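Local atomic coordinates of RNA-binding protein RO60 (Deinococcus radiodurans, PDB entry 2NVO), a protein that binds several small RNAs that accumulate during recovery from ultraviolet irradiation and contributes to the organism's resistance to ultraviolet light. Residues P360-H365 against T402-L407; M395-L400 against L418-R423; R454-T459 against Q484-A489. All coordinates share one frame; numbering follows the deposited sequence.

Interaction 1: residues P360-H365 against T402-L407; sequences PANTRH and TEPDAL
Glu403, the first residue beyond helix 388-402, reaches into the bend at Ala361-Thr363. Glu403 CB lies 3.7 Å from Thr363 O. Glu403 CG then passes over one face of the His365 ring, 4.1 Å from the ring centroid and 22° off the normal, a CH-pi contact displaced toward the rim. A bend at chi2 (-67°) directs the carboxylate back over the ring, with the planes stacked, and toward the backbone amides. Glu403 OE2 accepts a hydrogen bond from Ala361 N at 2.7 Å through its syn lone pair; Glu403 OE1 accepts from Thr363 N at 3.2 Å, nearly along its C-O axis, and more weakly from Asn362 N. Three consecutive amides are thus gathered on one carboxylate, whose negative charge probably strengthens the grip.

Just beyond these amides the two chains become adjacent parallel strands, 364-369 and 405-411, joined through helix 388-402 as a beta-alpha-beta unit of the VWFA-like domain. Two backbone bonds fix the register around Ala406: His365 N to Asp405 O (2.9 Å) and Leu407 N to His365 O (3.1 Å). Arg364 NH2 and Asp405 OD1 form a salt bridge at 2.7 Å; the planes are 59° apart, and OD1 stands above the guanidinium plane, as near to NH1 as to NH2. Arg364 NE bonds Asp456 O. At the N-terminal end of 360-365, Pro360 CB rests 3.3 Å from Thr402 O.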
loop_
_atom_site.group_PDB
_atom_site.type_symbol
_atom_site.label_atom_id
_atom_site.label_comp_id
_atom_site.label_asym_id
_atom_site.label_seq_id
_atom_site.Cartn_x
_atom_site.Cartn_y
_atom_site.Cartn_z
ATOM N N PRO A 360 -9.438 5.104 -12.858
ATOM C CA PRO A 360 -10.694 4.352 -12.933
ATOM C C PRO A 360 -10.508 2.969 -13.544
ATOM O O PRO A 360 -9.552 2.729 -14.279
ATOM C CB PRO A 360 -11.557 5.199 -13.871
ATOM C CG PRO A 360 -10.842 6.505 -14.021
ATOM C CD PRO A 360 -9.405 6.211 -13.817
ATOM N N ALA A 361 -11.409 2.052 -13.217
ATOM C CA ALA A 361 -11.440 0.764 -13.888
ATOM C C ALA A 361 -11.910 0.953 -15.327
ATOM O O ALA A 361 -11.573 0.164 -16.201
ATOM C CB ALA A 361 -12.375 -0.188 -13.169
ATOM N N ASN A 362 -12.710 1.990 -15.543
ATOM C CA ASN A 362 -13.418 2.176 -16.795
ATOM C C ASN A 362 -14.363 1.016 -17.088
ATOM O O ASN A 362 -14.414 0.508 -18.200
ATOM C CB ASN A 362 -12.433 2.377 -17.953
ATOM C CG ASN A 362 -13.109 2.909 -19.186
ATOM O OD1 ASN A 362 -14.091 3.655 -19.096
ATOM N ND2 ASN A 362 -12.600 2.529 -20.355
ATOM N N THR A 363 -15.101 0.593 -16.069
ATOM C CA THR A 363 -16.105 -0.449 -16.214
ATOM C C THR A 363 -17.382 0.066 -15.571
ATOM O O THR A 363 -17.359 1.048 -14.815
ATOM C CB THR A 363 -15.694 -1.769 -15.531
ATOM O OG1 THR A 363 -15.658 -1.582 -14.112
ATOM C CG2 THR A 363 -14.311 -2.240 -16.011
ATOM N N ARG A 364 -18.495 -0.574 -15.893
ATOM C CA ARG A 364 -19.777 -0.159 -15.369
ATOM C C ARG A 364 -19.998 -0.884 -14.052
ATOM O O ARG A 364 -20.009 -2.102 -14.003
ATOM C CB ARG A 364 -20.891 -0.458 -16.368
ATOM C CG ARG A 364 -20.635 0.219 -17.725
ATOM C CD ARG A 364 -21.618 -0.254 -18.761
ATOM N NE ARG A 364 -22.970 -0.198 -18.232
ATOM C CZ ARG A 364 -23.719 0.901 -18.169
ATOM N NH1 ARG A 364 -23.263 2.070 -18.624
ATOM N NH2 ARG A 364 -24.942 0.820 -17.656
ATOM N N HIS A 365 -20.152 -0.113 -12.988
ATOM C CA HIS A 365 -20.167 -0.662 -11.627
ATOM C C HIS A 365 -21.563 -0.627 -11.056
ATOM O O HIS A 365 -22.315 0.306 -11.321
ATOM C CB HIS A 365 -19.249 0.180 -10.711
ATOM C CG HIS A 365 -17.792 -0.103 -10.884
ATOM N ND1 HIS A 365 -16.977 -0.485 -9.839
ATOM C CD2 HIS A 365 -16.998 -0.072 -11.985
ATOM C CE1 HIS A 365 -15.748 -0.680 -10.283
ATOM N NE2 HIS A 365 -15.736 -0.433 -11.583
ATOM N N THR A 402 -16.004 8.810 -11.199
ATOM C CA THR A 402 -14.825 8.428 -11.989
ATOM C C THR A 402 -15.028 7.279 -12.958
ATOM O O THR A 402 -14.237 7.114 -13.888
ATOM C CB THR A 402 -13.591 8.076 -11.118
ATOM O OG1 THR A 402 -13.844 6.873 -10.374
ATOM C CG2 THR A 402 -13.241 9.206 -10.191
ATOM N N GLU A 403 -16.058 6.471 -12.738
ATOM C CA GLU A 403 -16.313 5.331 -13.603
ATOM C C GLU A 403 -17.341 5.716 -14.669
ATOM O O GLU A 403 -18.123 6.641 -14.461
ATOM C CB GLU A 403 -16.805 4.130 -12.791
ATOM C CG GLU A 403 -15.797 3.593 -11.765
ATOM C CD GLU A 403 -14.564 2.963 -12.413
ATOM O OE1 GLU A 403 -14.635 2.635 -13.621
ATOM O OE2 GLU A 403 -13.533 2.775 -11.706
ATOM N N PRO A 404 -17.330 5.007 -15.812
ATOM C CA PRO A 404 -18.237 5.259 -16.947
ATOM C C PRO A 404 -19.665 5.237 -16.463
ATOM O O PRO A 404 -20.507 6.044 -16.862
ATOM C CB PRO A 404 -18.027 4.045 -17.853
ATOM C CG PRO A 404 -16.737 3.471 -17.466
ATOM C CD PRO A 404 -16.372 3.926 -16.085
ATOM N N ASP A 405 -19.938 4.276 -15.592
ATOM C CA ASP A 405 -21.244 4.201 -14.995
ATOM C C ASP A 405 -21.133 3.597 -13.609
ATOM O O ASP A 405 -20.245 2.795 -13.321
ATOM C CB ASP A 405 -22.173 3.363 -15.862
ATOM C CG ASP A 405 -23.615 3.817 -15.778
ATOM O OD1 ASP A 405 -24.454 3.190 -16.461
ATOM O OD2 ASP A 405 -23.917 4.795 -15.048
ATOM N N ALA A 406 -22.037 3.999 -12.741
ATOM C CA ALA A 406 -22.057 3.444 -11.405
ATOM C C ALA A 406 -23.462 3.656 -10.897
ATOM O O ALA A 406 -24.083 4.662 -11.177
ATOM C CB ALA A 406 -21.066 4.155 -10.533
ATOM N N LEU A 407 -23.983 2.688 -10.178
ATOM C CA LEU A 407 -25.278 2.868 -9.577
ATOM C C LEU A 407 -25.078 2.309 -8.178
ATOM O O LEU A 407 -24.437 1.280 -8.056
ATOM C CB LEU A 407 -26.301 2.031 -10.344
ATOM C CG LEU A 407 -27.656 1.766 -9.685
ATOM C CD1 LEU A 407 -28.425 3.042 -9.484
ATOM C CD2 LEU A 407 -28.469 0.808 -10.561
#

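Interaction 2: residues M395-L400 against L418-R423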
loop_
_atom_site.group_PDB
_atom_site.type_symbol
_atom_site.label_atom_id
_atom_site.label_comp_id
_atom_site.label_asym_id
_atom_site.label_seq_id
_atom_site.Cartn_x
_atom_site.Cartn_y
_atom_site.Cartn_z
ATOM N N MET A 395 -16.112 5.521 -1.166
ATOM C CA MET A 395 -15.854 4.702 -2.349
ATOM C C MET A 395 -16.989 4.821 -3.378
ATOM O O MET A 395 -16.751 4.729 -4.576
ATOM C CB MET A 395 -15.639 3.230 -1.971
ATOM C CG MET A 395 -14.341 2.964 -1.170
ATOM S SD MET A 395 -12.838 3.540 -2.008
ATOM C CE MET A 395 -12.780 2.490 -3.441
ATOM N N SER A 396 -18.213 5.016 -2.904
ATOM C CA SER A 396 -19.371 5.218 -3.786
ATOM C C SER A 396 -19.220 6.525 -4.561
ATOM O O SER A 396 -19.359 6.551 -5.787
ATOM C CB SER A 396 -20.665 5.264 -2.981
ATOM O OG SER A 396 -20.996 3.982 -2.461
ATOM N N LEU A 397 -18.900 7.599 -3.844
ATOM C CA LEU A 397 -18.645 8.889 -4.481
ATOM C C LEU A 397 -17.545 8.791 -5.535
ATOM O O LEU A 397 -17.686 9.322 -6.660
ATOM C CB LEU A 397 -18.297 9.950 -3.455
ATOM C CG LEU A 397 -19.470 10.386 -2.591
ATOM C CD1 LEU A 397 -18.958 11.358 -1.554
ATOM C CD2 LEU A 397 -20.604 11.012 -3.465
ATOM N N ILE A 398 -16.462 8.111 -5.181
ATOM C CA ILE A 398 -15.383 7.842 -6.139
ATOM C C ILE A 398 -15.856 7.150 -7.413
ATOM O O ILE A 398 -15.531 7.600 -8.518
ATOM C CB ILE A 398 -14.239 7.032 -5.506
ATOM C CG1 ILE A 398 -13.485 7.908 -4.506
ATOM C CG2 ILE A 398 -13.280 6.536 -6.582
ATOM C CD1 ILE A 398 -12.316 7.219 -3.779
ATOM N N ALA A 399 -16.593 6.048 -7.266
ATOM C CA ALA A 399 -17.147 5.341 -8.423
ATOM C C ALA A 399 -18.058 6.254 -9.250
ATOM O O ALA A 399 -17.868 6.397 -10.462
ATOM C CB ALA A 399 -17.892 4.094 -7.996
ATOM N N LEU A 400 -19.026 6.879 -8.583
ATOM C CA LEU A 400 -19.967 7.767 -9.248
ATOM C C LEU A 400 -19.272 8.866 -10.048
ATOM O O LEU A 400 -19.706 9.202 -11.142
ATOM C CB LEU A 400 -20.961 8.345 -8.244
ATOM C CG LEU A 400 -21.972 7.286 -7.787
ATOM C CD1 LEU A 400 -22.623 7.648 -6.466
ATOM C CD2 LEU A 400 -23.032 7.026 -8.871
ATOM N N LEU A 418 -29.961 3.797 -3.583
ATOM C CA LEU A 418 -29.723 4.676 -2.445
ATOM C C LEU A 418 -29.869 6.122 -2.892
ATOM O O LEU A 418 -30.040 7.026 -2.079
ATOM C CB LEU A 418 -28.324 4.431 -1.846
ATOM C CG LEU A 418 -28.171 3.489 -0.645
ATOM C CD1 LEU A 418 -29.300 2.472 -0.494
ATOM C CD2 LEU A 418 -26.787 2.814 -0.572
ATOM N N GLY A 419 -29.819 6.342 -4.199
ATOM C CA GLY A 419 -29.980 7.682 -4.735
ATOM C C GLY A 419 -28.797 8.584 -4.446
ATOM O O GLY A 419 -28.926 9.805 -4.424
ATOM N N ILE A 420 -27.630 7.990 -4.213
ATOM C CA ILE A 420 -26.415 8.776 -4.102
ATOM C C ILE A 420 -25.965 9.218 -5.486
ATOM O O ILE A 420 -25.951 8.429 -6.420
ATOM C CB ILE A 420 -25.277 7.993 -3.435
ATOM C CG1 ILE A 420 -25.688 7.594 -2.017
ATOM C CG2 ILE A 420 -24.012 8.833 -3.395
ATOM C CD1 ILE A 420 -24.962 6.380 -1.498
ATOM N N THR A 421 -25.579 10.483 -5.613
ATOM C CA THR A 421 -25.108 10.996 -6.900
ATOM C C THR A 421 -23.784 11.715 -6.737
ATOM O O THR A 421 -23.336 11.961 -5.601
ATOM C CB THR A 421 -26.136 11.965 -7.529
ATOM O OG1 THR A 421 -26.015 13.250 -6.918
ATOM C CG2 THR A 421 -27.548 11.437 -7.328
ATOM N N PRO A 422 -23.147 12.060 -7.869
ATOM C CA PRO A 422 -21.874 12.767 -7.858
ATOM C C PRO A 422 -22.018 14.137 -7.216
ATOM O O PRO A 422 -21.005 14.752 -6.879
ATOM C CB PRO A 422 -21.538 12.914 -9.345
ATOM C CG PRO A 422 -22.414 11.949 -10.051
ATOM C CD PRO A 422 -23.646 11.873 -9.245
ATOM N N ARG A 423 -23.248 14.601 -7.028
ATOM C CA ARG A 423 -23.479 15.894 -6.384
ATOM C C ARG A 423 -23.498 15.803 -4.862
ATOM O O ARG A 423 -23.444 16.815 -4.167
ATOM C CB ARG A 423 -24.773 16.535 -6.891
ATOM C CG ARG A 423 -24.602 17.265 -8.220
ATOM C CD ARG A 423 -25.913 17.427 -8.975
ATOM N NE ARG A 423 -26.302 16.185 -9.636
ATOM C CZ ARG A 423 -27.295 15.409 -9.224
ATOM N NH1 ARG A 423 -28.003 15.758 -8.154
ATOM N NH2 ARG A 423 -27.576 14.292 -9.880
#
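Leu400 N donates to Ser396 O at 2.8 Å within helix 388-402, from which the side chain of Leu400 points toward Ile420. This is the helix of a beta-alpha-beta unit in the VWFA-like domain, and the opposing chain, 418-423, is the loop leading from the edge strand 415-417 to helix 426-432. No hydrogen bond joins the two segments, so they meet through apolar packing. Leu400 and Leu397, three residues apart on the helix, both reach Ile420: its CG2 methyl lies 3.6 Å from Leu400 CD1 and 4.0 Å from Leu397 CD2. In each pair the side chains cross at about a right angle. Ile420 sets CG2 opposite its own backbone N, with CG1 beside that N (chi1 -61°), which turns the CG2 branch toward the helix. The leucine methyls also press on the loop's backbone, Leu400 CD1 lying 3.4 Å from Ile420 O and Leu397 CD2 3.6 Å from Thr421 O.

Some polar groups of the loop are bonded within or just beyond it. Thr421 OG1 accepts from Arg423 N at 3.1 Å, an ST turn, and Thr421 N is bonded to Asp424 OD2. One polar link back to the helix lies just past its segment, where Arg401 NE bonds Pro422 O. On the sheet side, Thr408 of strand 405-411 touches both Leu400 and Ile420, so this packing rests against the sheet. Toward the C-terminal end of both segments the proline ring comes alongside the helix, Pro422 CG standing 4.3 Å from Leu400 CB.

Interaction 3: residues R454-T459 against Q484-A489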
loop_
_atom_site.group_PDB
_atom_site.type_symbol
_atom_site.label_atom_id
_atom_site.label_comp_id
_atom_site.label_asym_id
_atom_site.label_seq_id
_atom_site.Cartn_x
_atom_site.Cartn_y
_atom_site.Cartn_z
ATOM N N ARG A 454 -32.403 -6.658 -16.221
ATOM C CA ARG A 454 -31.603 -6.607 -17.442
ATOM C C ARG A 454 -30.677 -5.386 -17.502
ATOM O O ARG A 454 -30.533 -4.737 -18.550
ATOM C CB ARG A 454 -32.500 -6.717 -18.685
ATOM C CG ARG A 454 -33.424 -7.935 -18.640
ATOM C CD ARG A 454 -34.340 -8.016 -19.860
ATOM N NE ARG A 454 -34.826 -6.700 -20.270
ATOM C CZ ARG A 454 -34.267 -5.967 -21.232
ATOM N NH1 ARG A 454 -33.203 -6.422 -21.889
ATOM N NH2 ARG A 454 -34.768 -4.778 -21.534
ATOM N N LEU A 455 -30.048 -5.086 -16.363
ATOM C CA LEU A 455 -29.056 -4.021 -16.271
ATOM C C LEU A 455 -27.684 -4.553 -16.675
ATOM O O LEU A 455 -27.242 -5.593 -16.186
ATOM C CB LEU A 455 -28.987 -3.479 -14.837
ATOM C CG LEU A 455 -28.071 -2.283 -14.598
ATOM C CD1 LEU A 455 -28.612 -1.041 -15.318
ATOM C CD2 LEU A 455 -27.881 -2.022 -13.086
ATOM N N ASP A 456 -27.015 -3.847 -17.574
ATOM C CA ASP A 456 -25.664 -4.221 -17.966
ATOM C C ASP A 456 -24.671 -3.752 -16.896
ATOM O O ASP A 456 -24.521 -2.560 -16.662
ATOM C CB ASP A 456 -25.301 -3.617 -19.325
ATOM C CG ASP A 456 -25.892 -4.404 -20.498
ATOM O OD1 ASP A 456 -26.737 -3.835 -21.229
ATOM O OD2 ASP A 456 -25.515 -5.587 -20.691
ATOM N N VAL A 457 -23.993 -4.705 -16.272
ATOM C CA VAL A 457 -23.013 -4.430 -15.215
ATOM C C VAL A 457 -21.744 -5.221 -15.483
ATOM O O VAL A 457 -21.808 -6.416 -15.741
ATOM C CB VAL A 457 -23.577 -4.840 -13.832
ATOM C CG1 VAL A 457 -22.500 -4.704 -12.717
ATOM C CG2 VAL A 457 -24.824 -4.008 -13.506
ATOM N N ASP A 458 -20.592 -4.558 -15.447
ATOM C CA ASP A 458 -19.317 -5.245 -15.566
ATOM C C ASP A 458 -18.783 -5.690 -14.194
ATOM O O ASP A 458 -18.262 -6.799 -14.045
ATOM C CB ASP A 458 -18.274 -4.319 -16.194
ATOM C CG ASP A 458 -18.646 -3.885 -17.591
ATOM O OD1 ASP A 458 -19.026 -4.770 -18.375
ATOM O OD2 ASP A 458 -18.561 -2.673 -17.876
ATOM N N THR A 459 -18.900 -4.805 -13.205
ATOM C CA THR A 459 -18.262 -5.030 -11.898
ATOM C C THR A 459 -19.255 -4.820 -10.766
ATOM O O THR A 459 -19.802 -3.734 -10.628
ATOM C CB THR A 459 -17.124 -4.021 -11.700
ATOM O OG1 THR A 459 -16.320 -3.963 -12.894
ATOM C CG2 THR A 459 -16.264 -4.418 -10.495
ATOM N N GLN A 484 -25.561 -16.144 -18.397
ATOM C CA GLN A 484 -26.509 -16.867 -19.243
ATOM C C GLN A 484 -27.627 -16.002 -19.811
ATOM O O GLN A 484 -28.084 -16.235 -20.930
ATOM C CB GLN A 484 -27.105 -18.065 -18.500
ATOM C CG GLN A 484 -26.271 -19.331 -18.647
ATOM C CD GLN A 484 -26.331 -20.244 -17.432
ATOM O OE1 GLN A 484 -27.258 -20.164 -16.613
ATOM N NE2 GLN A 484 -25.331 -21.113 -17.301
ATOM N N LYS A 485 -28.076 -15.017 -19.044
ATOM C CA LYS A 485 -29.188 -14.191 -19.470
ATOM C C LYS A 485 -28.752 -12.954 -20.235
ATOM O O LYS A 485 -29.482 -12.468 -21.099
ATOM C CB LYS A 485 -30.058 -13.781 -18.278
ATOM C CG LYS A 485 -30.974 -12.625 -18.610
ATOM C CD LYS A 485 -32.073 -12.445 -17.598
ATOM C CE LYS A 485 -33.074 -11.414 -18.099
ATOM N NZ LYS A 485 -34.148 -11.144 -17.108
ATOM N N MET A 486 -27.560 -12.451 -19.933
ATOM C CA MET A 486 -27.140 -11.157 -20.469
ATOM C C MET A 486 -26.026 -11.250 -21.503
ATOM O O MET A 486 -25.746 -10.278 -22.198
ATOM C CB MET A 486 -26.737 -10.218 -19.326
ATOM C CG MET A 486 -27.849 -10.004 -18.317
ATOM S SD MET A 486 -29.153 -8.993 -19.000
ATOM C CE MET A 486 -28.238 -7.514 -19.438
ATOM N N GLY A 487 -25.393 -12.412 -21.592
ATOM C CA GLY A 487 -24.346 -12.643 -22.577
ATOM C C GLY A 487 -22.979 -12.048 -22.266
ATOM O O GLY A 487 -22.113 -11.974 -23.143
ATOM N N ARG A 488 -22.794 -11.623 -21.018
ATOM C CA ARG A 488 -21.527 -11.095 -20.515
ATOM C C ARG A 488 -21.238 -11.725 -19.153
ATOM O O ARG A 488 -22.159 -12.012 -18.380
ATOM C CB ARG A 488 -21.609 -9.576 -20.341
ATOM C CG ARG A 488 -20.963 -8.757 -21.440
ATOM C CD ARG A 488 -21.591 -9.089 -22.764
ATOM N NE ARG A 488 -21.026 -8.358 -23.898
ATOM C CZ ARG A 488 -21.209 -8.742 -25.157
ATOM N NH1 ARG A 488 -21.905 -9.848 -25.401
ATOM N NH2 ARG A 488 -20.698 -8.042 -26.165
ATOM N N ALA A 489 -19.964 -11.935 -18.855
ATOM C CA ALA A 489 -19.577 -12.422 -17.541
ATOM C C ALA A 489 -19.009 -11.293 -16.664
ATOM O O ALA A 489 -17.896 -10.811 -16.886
ATOM C CB ALA A 489 -18.587 -13.578 -17.662
HETATM O O HOH W 1 -18.583 -7.827 -18.319
#
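Arg454, at phi 45° and psi 42°, ends helix 445-452 in a Schellman motif; its CA lies 7.1 Å from that of Met486, the last residue of helix 475-486, after which Gly487 turns away with positive phi. Met486 has the largest share of the contact. Its chain is bent at both chi2 and chi3, which curls the sulfur and methyl along the opposite backbone: Met486 SD lies 3.8 Å from Arg454 CA, while Met486 CE sits 3.7 Å from Arg454 O and 3.6 Å from Asp456 OD2. Lys485 runs extended beyond CG and crosses Arg454 at about a right angle, Lys485 CE meeting Arg454 CG at 3.5 Å. The lysine amine bonds Ala451 O near the end of helix 445-452, and so helps join the two helix ends.

The contact lies at the surface of the VWFA-like domain, where the loop into strand 459-464 meets the end of the following helix. Tyr482, one turn back on that helix, bonds Leu455 O and Val457 N through its hydroxyl. Further on, a water donates to Asp458 OD1 at 3.1 Å and only weakly to Ala489 O at 3.4 Å.

With no direct hydrogen bond or salt bridge between the segments, cohesion here rests on the methionine end and on aliphatic carbons; with the amine held by Ala451 O, any repulsion between Arg454 NE and Lys485 NZ, 5.5 Å apart, is probably slight.

How the interactions relate
From the N terminus, 360-365 leads into strand 364-369, and interaction 1 closes a loop of 36 residues when 402-407 returns beside it. Interaction 2 starts within that loop, at 395-400, and closes only at 418-423, so the two cross. They touch where Ala406 packs on Leu400 and Ala399, tying strands 364-369 and 405-411, the helix between them and the edge loop together. Interaction 3 follows in series, closing 24 residues as it joins the loop between helix 445-452 and strand 459-464 to the end of helix 475-486. It meets interaction 1 through Thr363 with Thr459 and Arg364 with Asp458, on the other side of strand 364-369, but stays about 8 Å from interaction 2 (nearest atoms).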